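Local coordinates for protein type III restriction-modification enzyme EcoP15I Res subunit (Escherichia coli, PDB 4ZCF) that acts with its modification subunit as an ATP-dependent type III restriction endonuclease that cleaves DNA 25-27 base pairs downstream of one of two inversely oriented recognition sites, at residues A121-F126 with V183-S188; T88-T93 with I224-H229. All blocks are in the same frame, centred on the assembly; numbering follows the deposited sequence.

Contact 1. Residues A121-F126 with V183-S188. With AMP (adenosine monophosphate), chain H; nucleotides of chain E.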
loop_
_atom_site.group_PDB
_atom_site.type_symbol
_atom_site.label_atom_id
_atom_site.label_comp_id
_atom_site.label_asym_id
_atom_site.label_seq_id
_atom_site.Cartn_x
_atom_site.Cartn_y
_atom_site.Cartn_z
ATOM N N ALA C 121 -12.083 -10.285 -14.491
ATOM C CA ALA C 121 -13.003 -9.688 -13.515
ATOM C C ALA C 121 -14.069 -10.683 -13.022
ATOM O O ALA C 121 -14.333 -10.736 -11.820
ATOM C CB ALA C 121 -13.644 -8.433 -14.087
ATOM N N GLY C 122 -14.625 -11.478 -13.938
ATOM C CA GLY C 122 -15.625 -12.499 -13.642
ATOM C C GLY C 122 -15.071 -13.691 -12.885
ATOM O O GLY C 122 -15.733 -14.207 -11.986
ATOM N N THR C 123 -13.848 -14.140 -13.238
ATOM C CA THR C 123 -13.158 -15.264 -12.571
ATOM C C THR C 123 -12.816 -14.879 -11.122
ATOM O O THR C 123 -13.084 -15.652 -10.208
ATOM C CB THR C 123 -11.921 -15.729 -13.399
ATOM O OG1 THR C 123 -12.359 -16.140 -14.698
ATOM C CG2 THR C 123 -11.155 -16.862 -12.746
ATOM N N VAL C 124 -12.254 -13.671 -10.924
ATOM C CA VAL C 124 -11.878 -13.149 -9.611
ATOM C C VAL C 124 -13.106 -12.949 -8.707
ATOM O O VAL C 124 -13.099 -13.421 -7.571
ATOM C CB VAL C 124 -10.956 -11.906 -9.753
ATOM C CG1 VAL C 124 -10.749 -11.184 -8.431
ATOM C CG2 VAL C 124 -9.611 -12.309 -10.365
ATOM N N ASN C 125 -14.172 -12.334 -9.227
ATOM C CA ASN C 125 -15.432 -12.110 -8.521
ATOM C C ASN C 125 -15.934 -13.421 -7.915
ATOM O O ASN C 125 -16.163 -13.499 -6.708
ATOM C CB ASN C 125 -16.471 -11.533 -9.505
ATOM C CG ASN C 125 -17.661 -10.865 -8.869
ATOM O OD1 ASN C 125 -17.712 -9.641 -8.729
ATOM N ND2 ASN C 125 -18.662 -11.650 -8.503
ATOM N N PHE C 126 -16.040 -14.465 -8.750
ATOM C CA PHE C 126 -16.468 -15.806 -8.366
ATOM C C PHE C 126 -15.566 -16.411 -7.290
ATOM O O PHE C 126 -16.078 -16.918 -6.299
ATOM C CB PHE C 126 -16.513 -16.706 -9.614
ATOM C CG PHE C 126 -17.189 -18.052 -9.445
ATOM C CD1 PHE C 126 -18.350 -18.180 -8.682
ATOM C CD2 PHE C 126 -16.708 -19.178 -10.108
ATOM C CE1 PHE C 126 -18.973 -19.415 -8.537
ATOM C CE2 PHE C 126 -17.347 -20.411 -9.981
ATOM C CZ PHE C 126 -18.468 -20.523 -9.191
ATOM N N VAL C 183 -3.714 -19.103 -5.377
ATOM C CA VAL C 183 -4.011 -18.999 -6.806
ATOM C C VAL C 183 -3.716 -17.641 -7.498
ATOM O O VAL C 183 -4.218 -16.596 -7.081
ATOM C CB VAL C 183 -5.385 -19.637 -7.177
ATOM C CG1 VAL C 183 -6.556 -18.871 -6.581
ATOM C CG2 VAL C 183 -5.538 -19.782 -8.678
ATOM N N LEU C 184 -2.894 -17.685 -8.552
ATOM C CA LEU C 184 -2.530 -16.530 -9.363
ATOM C C LEU C 184 -3.430 -16.374 -10.583
ATOM O O LEU C 184 -3.359 -17.176 -11.513
ATOM C CB LEU C 184 -1.054 -16.568 -9.790
ATOM C CG LEU C 184 -0.520 -15.260 -10.389
ATOM C CD1 LEU C 184 -0.204 -14.248 -9.312
ATOM C CD2 LEU C 184 0.716 -15.505 -11.216
ATOM N N VAL C 185 -4.255 -15.333 -10.590
ATOM C CA VAL C 185 -5.106 -15.018 -11.738
ATOM C C VAL C 185 -4.377 -13.927 -12.569
ATOM O O VAL C 185 -4.031 -12.868 -12.038
ATOM C CB VAL C 185 -6.545 -14.612 -11.334
ATOM C CG1 VAL C 185 -7.469 -14.575 -12.550
ATOM C CG2 VAL C 185 -7.097 -15.550 -10.260
ATOM N N ILE C 186 -4.102 -14.232 -13.855
ATOM C CA ILE C 186 -3.373 -13.380 -14.817
ATOM C C ILE C 186 -4.006 -13.461 -16.222
ATOM O O ILE C 186 -4.421 -14.539 -16.652
ATOM C CB ILE C 186 -1.846 -13.758 -14.838
ATOM C CG1 ILE C 186 -1.007 -12.739 -15.643
ATOM C CG2 ILE C 186 -1.618 -15.211 -15.324
ATOM C CD1 ILE C 186 0.495 -12.746 -15.343
ATOM N N ASN C 187 -4.076 -12.318 -16.916
ATOM C CA ASN C 187 -4.605 -12.211 -18.278
ATOM C C ASN C 187 -3.460 -12.260 -19.300
ATOM O O ASN C 187 -2.304 -12.323 -18.895
ATOM C CB ASN C 187 -5.509 -10.981 -18.451
ATOM C CG ASN C 187 -4.826 -9.659 -18.228
ATOM O OD1 ASN C 187 -4.243 -9.402 -17.162
ATOM N ND2 ASN C 187 -4.894 -8.790 -19.230
ATOM N N SER C 188 -3.779 -12.325 -20.602
ATOM C CA SER C 188 -2.804 -12.420 -21.699
ATOM C C SER C 188 -1.898 -11.197 -21.832
ATOM O O SER C 188 -0.696 -11.359 -22.102
ATOM C CB SER C 188 -3.514 -12.679 -23.020
ATOM O OG SER C 188 -4.182 -13.923 -22.956
HETATM P P AMP H . -15.441 -17.786 -17.657
HETATM O O1P AMP H . -15.011 -17.253 -18.972
HETATM O O2P AMP H . -15.660 -19.229 -17.925
HETATM O O3P AMP H . -14.210 -17.765 -16.826
HETATM O "O5'" AMP H . -16.658 -16.997 -16.994
HETATM C "C5'" AMP H . -17.849 -17.680 -16.643
HETATM C "C4'" AMP H . -18.474 -17.108 -15.410
HETATM O "O4'" AMP H . -19.681 -17.841 -15.064
HETATM C "C3'" AMP H . -17.561 -17.257 -14.243
HETATM O "O3'" AMP H . -16.773 -16.074 -14.117
HETATM C "C2'" AMP H . -18.429 -17.506 -13.077
HETATM O "O2'" AMP H . -18.754 -16.276 -12.413
HETATM C "C1'" AMP H . -19.691 -18.086 -13.628
HETATM N N9 AMP H . -19.883 -19.448 -13.325
HETATM C C8 AMP H . -19.122 -20.409 -13.808
HETATM N N7 AMP H . -19.578 -21.616 -13.372
HETATM C C5 AMP H . -20.778 -21.328 -12.575
HETATM C C6 AMP H . -21.757 -22.049 -11.835
HETATM N N6 AMP H . -21.703 -23.464 -11.745
HETATM N N1 AMP H . -22.745 -21.359 -11.210
HETATM C C2 AMP H . -22.821 -20.037 -11.260
HETATM N N3 AMP H . -21.942 -19.296 -11.931
HETATM C C4 AMP H . -20.912 -19.864 -12.602
ATOM P P DT E 6 -3.786 -4.996 -19.240
ATOM O OP1 DT E 6 -3.606 -6.149 -18.334
ATOM O OP2 DT E 6 -4.469 -3.798 -18.720
ATOM O "O5'" DT E 6 -2.371 -4.496 -19.735
ATOM C "C5'" DT E 6 -1.438 -5.209 -20.520
ATOM C "C4'" DT E 6 -0.223 -4.332 -20.815
ATOM O "O4'" DT E 6 -0.465 -3.455 -21.940
ATOM C "C3'" DT E 6 0.211 -3.435 -19.665
ATOM O "O3'" DT E 6 1.567 -3.688 -19.399
ATOM C "C2'" DT E 6 -0.104 -2.006 -20.111
ATOM C "C1'" DT E 6 -0.080 -2.133 -21.629
ATOM N N1 DT E 6 -0.947 -1.183 -22.405
ATOM C C2 DT E 6 -0.412 -0.584 -23.522
ATOM O O2 DT E 6 0.744 -0.740 -23.864
ATOM N N3 DT E 6 -1.283 0.223 -24.218
ATOM C C4 DT E 6 -2.615 0.507 -23.916
ATOM O O4 DT E 6 -3.280 1.280 -24.623
ATOM C C5 DT E 6 -3.130 -0.181 -22.763
ATOM C C7 DT E 6 -4.567 0.025 -22.364
ATOM C C6 DT E 6 -2.284 -0.985 -22.079
#
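In the first RecA-like half of the helicase domain, helix 117-128 packs against the parallel sheet, and here it rests on strand 180-186 through Val124 and Val185. The methyl CG2 of Val124 sits 3.8 Å from Val185 CG1, and the two side chains cross obliquely. Val185 CG1 lies anti to its own backbone N (chi1 -168°), a turn that brings this methyl out to the helix; Val124 reaches it with the branch that lies beside its backbone N. Thr123, one residue earlier on the helix, adds its methyl CG2 to the same Val185 CG1 at 4.3 Å. The contact is small and wholly apolar, with no hydrogen bond from helix to strand. Val148 and Thr146 of the neighbouring edge strand 143-148 extend the apolar surface, touching Val124 and Val185 respectively.

The two elements have polar business at other places. Along the helix, the Gly122 carbonyl O receives a weak hydrogen bond from the ribose O3' of AMP at 3.0 Å. Thr123 OG1 is hydrogen-bonded to the carbonyl of Ile119 one helical turn back, and also lies 3.3 Å from AMP O3P. Phe126 lays one ring face against the nucleotide, with AMP C2' 3.8 Å from ring atom CD2 and C4 displaced toward the rim.

Past the strand, Asn187 occupies the N-cap position of helix 188-191 and faces the DNA. Its OD1 is hydrogen-bonded to Lys120 NZ, which should fix the turn of the amide, while ND2 donates to OP1 of thymidine DT6 in chain E at 3.1 Å, with an N-H...O angle of 162°.

Contact 2. Residues T88-T93 with I224-H229. With AMP (adenosine monophosphate), chain H.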
loop_
_atom_site.group_PDB
_atom_site.type_symbol
_atom_site.label_atom_id
_atom_site.label_comp_id
_atom_site.label_asym_id
_atom_site.label_seq_id
_atom_site.Cartn_x
_atom_site.Cartn_y
_atom_site.Cartn_z
ATOM N N THR C 88 -22.275 -24.217 -19.004
ATOM C CA THR C 88 -22.242 -25.544 -18.361
ATOM C C THR C 88 -21.406 -25.597 -17.068
ATOM O O THR C 88 -21.251 -26.672 -16.477
ATOM C CB THR C 88 -21.894 -26.675 -19.358
ATOM O OG1 THR C 88 -20.540 -26.554 -19.791
ATOM C CG2 THR C 88 -22.852 -26.747 -20.547
ATOM N N GLY C 89 -20.886 -24.441 -16.652
ATOM C CA GLY C 89 -20.084 -24.287 -15.443
ATOM C C GLY C 89 -18.654 -24.799 -15.511
ATOM O O GLY C 89 -18.232 -25.538 -14.609
ATOM N N LYS C 90 -17.885 -24.409 -16.568
ATOM C CA LYS C 90 -16.487 -24.853 -16.710
ATOM C C LYS C 90 -15.554 -24.253 -15.638
ATOM O O LYS C 90 -14.582 -24.903 -15.236
ATOM C CB LYS C 90 -15.937 -24.659 -18.141
ATOM C CG LYS C 90 -15.845 -23.213 -18.638
ATOM C CD LYS C 90 -14.682 -23.021 -19.592
ATOM C CE LYS C 90 -14.739 -21.684 -20.292
ATOM N NZ LYS C 90 -15.524 -21.754 -21.562
ATOM N N THR C 91 -15.882 -23.025 -15.167
ATOM C CA THR C 91 -15.173 -22.282 -14.132
ATOM C C THR C 91 -15.289 -23.035 -12.815
ATOM O O THR C 91 -14.263 -23.357 -12.223
ATOM C CB THR C 91 -15.675 -20.826 -14.084
ATOM O OG1 THR C 91 -15.686 -20.295 -15.405
ATOM C CG2 THR C 91 -14.826 -19.938 -13.200
ATOM N N TYR C 92 -16.524 -23.354 -12.374
ATOM C CA TYR C 92 -16.751 -24.149 -11.163
ATOM C C TYR C 92 -15.956 -25.480 -11.209
ATOM O O TYR C 92 -15.338 -25.850 -10.205
ATOM C CB TYR C 92 -18.245 -24.434 -10.954
ATOM C CG TYR C 92 -18.503 -25.382 -9.798
ATOM C CD1 TYR C 92 -18.529 -24.924 -8.487
ATOM C CD2 TYR C 92 -18.687 -26.746 -10.017
ATOM C CE1 TYR C 92 -18.736 -25.798 -7.421
ATOM C CE2 TYR C 92 -18.887 -27.628 -8.960
ATOM C CZ TYR C 92 -18.909 -27.152 -7.662
ATOM O OH TYR C 92 -19.080 -28.033 -6.620
ATOM N N THR C 93 -15.987 -26.186 -12.376
ATOM C CA THR C 93 -15.307 -27.460 -12.618
ATOM C C THR C 93 -13.787 -27.357 -12.435
ATOM O O THR C 93 -13.223 -28.164 -11.703
ATOM C CB THR C 93 -15.745 -28.065 -13.964
ATOM O OG1 THR C 93 -17.153 -28.343 -13.931
ATOM C CG2 THR C 93 -14.977 -29.330 -14.313
ATOM N N ILE C 224 -3.927 -23.609 -15.480
ATOM C CA ILE C 224 -5.264 -23.700 -16.053
ATOM C C ILE C 224 -5.372 -22.676 -17.194
ATOM O O ILE C 224 -5.043 -21.506 -16.996
ATOM C CB ILE C 224 -6.354 -23.419 -14.969
ATOM C CG1 ILE C 224 -6.202 -24.293 -13.686
ATOM C CG2 ILE C 224 -7.790 -23.404 -15.539
ATOM C CD1 ILE C 224 -6.477 -25.793 -13.802
ATOM N N ILE C 225 -5.872 -23.101 -18.364
ATOM C CA ILE C 225 -6.117 -22.211 -19.490
ATOM C C ILE C 225 -7.609 -22.134 -19.803
ATOM O O ILE C 225 -8.227 -23.149 -20.140
ATOM C CB ILE C 225 -5.193 -22.455 -20.716
ATOM C CG1 ILE C 225 -3.845 -21.751 -20.487
ATOM C CG2 ILE C 225 -5.818 -21.914 -22.024
ATOM C CD1 ILE C 225 -2.795 -22.584 -20.245
ATOM N N ASP C 226 -8.176 -20.913 -19.644
ATOM C CA ASP C 226 -9.567 -20.548 -19.891
ATOM C C ASP C 226 -9.660 -20.058 -21.334
ATOM O O ASP C 226 -8.936 -19.131 -21.712
ATOM C CB ASP C 226 -9.989 -19.436 -18.912
ATOM C CG ASP C 226 -11.474 -19.362 -18.622
ATOM O OD1 ASP C 226 -12.247 -19.123 -19.560
ATOM O OD2 ASP C 226 -11.849 -19.462 -17.438
ATOM N N GLU C 227 -10.543 -20.685 -22.138
ATOM C CA GLU C 227 -10.754 -20.424 -23.583
ATOM C C GLU C 227 -9.414 -20.657 -24.323
ATOM O O GLU C 227 -8.694 -19.695 -24.583
ATOM C CB GLU C 227 -11.369 -19.026 -23.870
ATOM C CG GLU C 227 -12.431 -18.549 -22.882
ATOM C CD GLU C 227 -13.834 -19.126 -22.970
ATOM O OE1 GLU C 227 -14.006 -20.246 -23.506
ATOM O OE2 GLU C 227 -14.764 -18.462 -22.455
ATOM N N PRO C 228 -9.012 -21.935 -24.577
ATOM C CA PRO C 228 -7.677 -22.183 -25.153
ATOM C C PRO C 228 -7.468 -21.726 -26.579
ATOM O O PRO C 228 -6.324 -21.671 -27.032
ATOM C CB PRO C 228 -7.492 -23.692 -24.985
ATOM C CG PRO C 228 -8.855 -24.237 -24.947
ATOM C CD PRO C 228 -9.727 -23.204 -24.321
ATOM N N HIS C 229 -8.572 -21.409 -27.280
ATOM C CA HIS C 229 -8.599 -20.932 -28.655
ATOM C C HIS C 229 -8.056 -19.500 -28.777
ATOM O O HIS C 229 -7.817 -19.032 -29.889
ATOM C CB HIS C 229 -10.030 -21.025 -29.217
ATOM C CG HIS C 229 -11.055 -20.210 -28.482
ATOM N ND1 HIS C 229 -11.567 -19.038 -29.019
ATOM C CD2 HIS C 229 -11.688 -20.463 -27.309
ATOM C CE1 HIS C 229 -12.476 -18.610 -28.155
ATOM N NE2 HIS C 229 -12.587 -19.436 -27.111
HETATM P P AMP H . -15.441 -17.786 -17.657
HETATM O O1P AMP H . -15.011 -17.253 -18.972
HETATM O O2P AMP H . -15.660 -19.229 -17.925
HETATM O O3P AMP H . -14.210 -17.765 -16.826
HETATM O "O5'" AMP H . -16.658 -16.997 -16.994
HETATM C "C5'" AMP H . -17.849 -17.680 -16.643
HETATM C "C4'" AMP H . -18.474 -17.108 -15.410
HETATM O "O4'" AMP H . -19.681 -17.841 -15.064
HETATM C "C3'" AMP H . -17.561 -17.257 -14.243
HETATM O "O3'" AMP H . -16.773 -16.074 -14.117
HETATM C "C2'" AMP H . -18.429 -17.506 -13.077
HETATM O "O2'" AMP H . -18.754 -16.276 -12.413
HETATM C "C1'" AMP H . -19.691 -18.086 -13.628
HETATM N N9 AMP H . -19.883 -19.448 -13.325
HETATM C C8 AMP H . -19.122 -20.409 -13.808
HETATM N N7 AMP H . -19.578 -21.616 -13.372
HETATM C C5 AMP H . -20.778 -21.328 -12.575
HETATM C C6 AMP H . -21.757 -22.049 -11.835
HETATM N N6 AMP H . -21.703 -23.464 -11.745
HETATM N N1 AMP H . -22.745 -21.359 -11.210
HETATM C C2 AMP H . -22.821 -20.037 -11.260
HETATM N N3 AMP H . -21.942 -19.296 -11.931
HETATM C C4 AMP H . -20.912 -19.864 -12.602
#
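Lys90 of the P-loop (Walker A motif, GTGKT) meets Glu227 of the Walker B motif, the DEPH box at the end of strand 222-226, beside the phosphate of AMP. Lys90 NZ donates to Glu227 OE1 at 2.9 Å in a salt bridge, reaching the oxygen from above the carboxylate plane, 47° out of it, while the two side chains cross at about a right angle. The lysine chain bends at chi2 and again at chi4 (-89°), which carries the ammonium group to the glutamate; its CE stays beside the phosphate, 3.5 Å from AMP O2P. In this monophosphate complex the lysine is thus paired with protein rather than with the phosphate.

Asp226 OD2 is hydrogen-bonded to Tyr94 OH and also lies 3.0 Å from AMP O3P. Its OD1 is 3.6 Å from Lys90 CE, so both acidic residues border the lysine's end, and the nearby lysine charge would be expected to offset the negative charge gathered by carboxylates and phosphate. Thr91 places its OG1 2.7 Å from AMP O2P, and its CB packs against C8 of the adenine.

At the start of helix 90-105, Gly89 holds the N-cap position with positive phi (75°), its CA close to the adenine N7. The Gly89 carbonyl O takes two bonds, from Thr93 N and from Thr93 OG1 at 3.1 Å, which arrive from opposite faces of its plane. Tyr92 OH is satisfied by His135 NE2. On the other side of the contact, Glu227 OE1 also lies in plane at the ring edge of His229.

Both contacts are buried and reach the same parallel sheet of the first RecA-like half, contact 1 through strand 180-186 and contact 2 through the Walker B strand 222-226, with strand 109-113 between them. Their chemistry follows their place. Contact 1 is methyl-to-methyl packing toward the sheet's edge, while the polar groups of its segments find partners in the nucleotide, the DNA backbone and helix 117-128 itself; contact 2 sits nearer the chain's centre and joins P-loop to acidic box by charge around the phosphate. Their centres are 12 Å apart, and they meet at the AMP pocket, where Phe126 CD2 packs 3.7 Å from Thr91 CG2, joining helix 117-128 to helix 90-105.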